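Local coordinates for hypothetical membrane protein (Corynebacterium glutamicum, PDB 6JSB) that binds heme in its HtaA domain and probably passes it along the corynebacterial heme uptake machinery, at residues I150-E155 and L190-V195. Residues are numbered along the deposited sequence; the frame is centred on the assembly and turned at random. Where two conformers were deposited one is given.
With CA (calcium ion), chain E.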
loop_
_atom_site.group_PDB
_atom_site.type_symbol
_atom_site.label_atom_id
_atom_site.label_comp_id
_atom_site.label_asym_id
_atom_site.label_seq_id
_atom_site.Cartn_x
_atom_site.Cartn_y
_atom_site.Cartn_z
ATOM N N ILE A 150 -19.290 -5.997 2.496
ATOM C CA ILE A 150 -18.386 -7.145 2.411
ATOM C C ILE A 150 -18.996 -8.312 3.174
ATOM O O ILE A 150 -19.224 -8.197 4.387
ATOM C CB ILE A 150 -17.008 -6.817 3.004
ATOM C CG1 ILE A 150 -16.431 -5.539 2.403
ATOM C CG2 ILE A 150 -16.098 -8.003 2.775
ATOM C CD1 ILE A 150 -16.238 -5.674 0.951
ATOM N N ASP A 151 -19.257 -9.422 2.478
ATOM C CA ASP A 151 -19.883 -10.614 3.059
ATOM C C ASP A 151 -18.983 -11.811 2.740
ATOM O O ASP A 151 -19.035 -12.361 1.629
ATOM C CB ASP A 151 -21.289 -10.795 2.486
ATOM C CG ASP A 151 -21.973 -12.066 2.991
ATOM O OD1 ASP A 151 -21.413 -12.744 3.882
ATOM O OD2 ASP A 151 -23.075 -12.386 2.475
ATOM N N LEU A 152 -18.132 -12.218 3.704
ATOM C CA LEU A 152 -17.183 -13.299 3.399
ATOM C C LEU A 152 -17.827 -14.689 3.481
ATOM O O LEU A 152 -17.125 -15.700 3.352
ATOM C CB LEU A 152 -15.965 -13.212 4.322
ATOM C CG LEU A 152 -15.202 -11.891 4.283
ATOM C CD1 LEU A 152 -14.069 -11.948 5.304
ATOM C CD2 LEU A 152 -14.690 -11.640 2.876
ATOM N N THR A 153 -19.138 -14.763 3.667
ATOM C CA THR A 153 -19.804 -16.059 3.533
ATOM C C THR A 153 -20.211 -16.300 2.096
ATOM O O THR A 153 -20.638 -17.413 1.764
ATOM C CB THR A 153 -21.026 -16.193 4.455
ATOM O OG1 THR A 153 -22.070 -15.284 4.066
ATOM C CG2 THR A 153 -20.632 -15.996 5.940
ATOM N N GLN A 154 -20.077 -15.291 1.232
ATOM C CA GLN A 154 -20.267 -15.519 -0.197
ATOM C C GLN A 154 -18.996 -16.112 -0.792
ATOM O O GLN A 154 -17.884 -15.643 -0.520
ATOM C CB GLN A 154 -20.600 -14.213 -0.942
ATOM C CG GLN A 154 -21.961 -13.634 -0.583
ATOM C CD GLN A 154 -22.211 -12.285 -1.253
ATOM O OE1 GLN A 154 -21.640 -11.994 -2.307
ATOM N NE2 GLN A 154 -23.049 -11.447 -0.628
ATOM N N GLU A 155 -19.161 -17.116 -1.653
ATOM C CA GLU A 155 -17.974 -17.832 -2.121
ATOM C C GLU A 155 -17.083 -16.964 -2.998
ATOM O O GLU A 155 -15.847 -17.039 -2.900
ATOM C CB GLU A 155 -18.415 -19.088 -2.866
ATOM C CG GLU A 155 -17.250 -19.887 -3.370
ATOM C CD GLU A 155 -17.668 -21.216 -4.026
ATOM O OE1 GLU A 155 -17.964 -22.174 -3.298
ATOM O OE2 GLU A 155 -17.672 -21.276 -5.272
ATOM N N LEU A 190 -11.832 -12.136 -4.078
ATOM C CA LEU A 190 -11.697 -13.105 -2.995
ATOM C C LEU A 190 -12.434 -14.389 -3.351
ATOM O O LEU A 190 -13.510 -14.342 -3.942
ATOM C CB LEU A 190 -12.317 -12.578 -1.689
ATOM C CG LEU A 190 -11.815 -11.206 -1.244
ATOM C CD1 LEU A 190 -12.554 -10.783 0.034
ATOM C CD2 LEU A 190 -10.269 -11.221 -1.097
ATOM N N THR A 191 -11.913 -15.520 -2.873
ATOM C CA THR A 191 -12.626 -16.795 -2.869
ATOM C C THR A 191 -12.726 -17.191 -1.407
ATOM O O THR A 191 -11.704 -17.271 -0.724
ATOM C CB THR A 191 -11.850 -17.838 -3.687
ATOM O OG1 THR A 191 -11.741 -17.373 -5.039
ATOM C CG2 THR A 191 -12.560 -19.205 -3.664
ATOM N N ASN A 192 -13.952 -17.432 -0.916
ATOM C CA ASN A 192 -14.194 -17.745 0.494
ATOM C C ASN A 192 -14.725 -19.159 0.552
ATOM O O ASN A 192 -15.840 -19.423 0.089
ATOM C CB ASN A 192 -15.200 -16.781 1.129
ATOM C CG ASN A 192 -14.722 -15.363 1.074
ATOM O OD1 ASN A 192 -13.671 -15.042 1.663
ATOM N ND2 ASN A 192 -15.459 -14.496 0.377
ATOM N N GLU A 193 -13.943 -20.072 1.124
ATOM C CA GLU A 193 -14.382 -21.469 1.276
ATOM C C GLU A 193 -15.011 -21.596 2.655
ATOM O O GLU A 193 -14.316 -21.456 3.667
ATOM C CB GLU A 193 -13.208 -22.424 1.107
ATOM N N VAL A 194 -16.329 -21.830 2.700
ATOM C CA VAL A 194 -17.098 -21.825 3.940
ATOM C C VAL A 194 -17.448 -23.260 4.283
ATOM O O VAL A 194 -18.050 -23.966 3.466
ATOM C CB VAL A 194 -18.371 -20.969 3.815
ATOM C CG1 VAL A 194 -19.218 -21.094 5.076
ATOM C CG2 VAL A 194 -18.001 -19.532 3.491
ATOM N N VAL A 195 -17.053 -23.701 5.475
ATOM C CA VAL A 195 -17.220 -25.087 5.904
ATOM C C VAL A 195 -17.992 -25.070 7.213
ATOM O O VAL A 195 -17.632 -24.329 8.134
ATOM C CB VAL A 195 -15.852 -25.781 6.072
ATOM C CG1 VAL A 195 -16.000 -27.140 6.763
ATOM C CG2 VAL A 195 -15.141 -25.915 4.698
HETATM CA CA CA E . -18.652 -23.428 -5.404
HETATM O O HOH W 1 -20.788 -23.324 -4.492
HETATM O O HOH W 2 -20.029 -22.218 -6.964
#
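The carboxamide of Asn-192 carries Leu-152 O over one face, 3.3 Å from Asn-192 CG, with Leu-152 CB on the same side; Val-6 and Val-157 of the flanking strands also touch this side chain. At the amide's edge ND2 donates to Gln-154 O (2.8 Å), the acceptor almost in the amide plane and the bond nearly straight at 165°. OD1 is taken by the hydroxyl of Thr-8. Asparagine suits this buried place because one flat group can donate to the loop and accept from a neighbouring strand, which fixes its rotation. Leu-152 O, by contrast, is buried without a hydrogen-bonding partner. A second bond, Asn-192 N to Glu-155 O (2.8 Å), joins the backbones.

A type I turn runs from Asp-151 to Gln-154. The short carboxylate of Asp-151 can reach two residues on: OD1 receives Thr-153 N from above its plane, making an Asx turn, and Thr-153 OG1 (2.6 Å) on its syn side. Leucines supply apolar branches: chi1 of -57° carries Leu-152 CD2 to Leu-190 CD1 at 3.7 Å. Val-194 likewise packs its CG2 3.8 Å from Thr-153 O. The long chain of Glu-155, whose CG passes Asn-192 O at 3.8 Å, runs out to a calcium ion, which both carboxylate oxygens chelate alongside two waters.

The loop enters strand 156-165, which pairs antiparallel with strand 186-198; strand 2-14 flanks the latter on its other edge, Thr-9 bonding the backbone of Thr-191. Phe-108 of strand 95-109 and Ser-64 of strand 56-65 touch Leu-152, tying the loop to the antiparallel sheet of the HtaA domain.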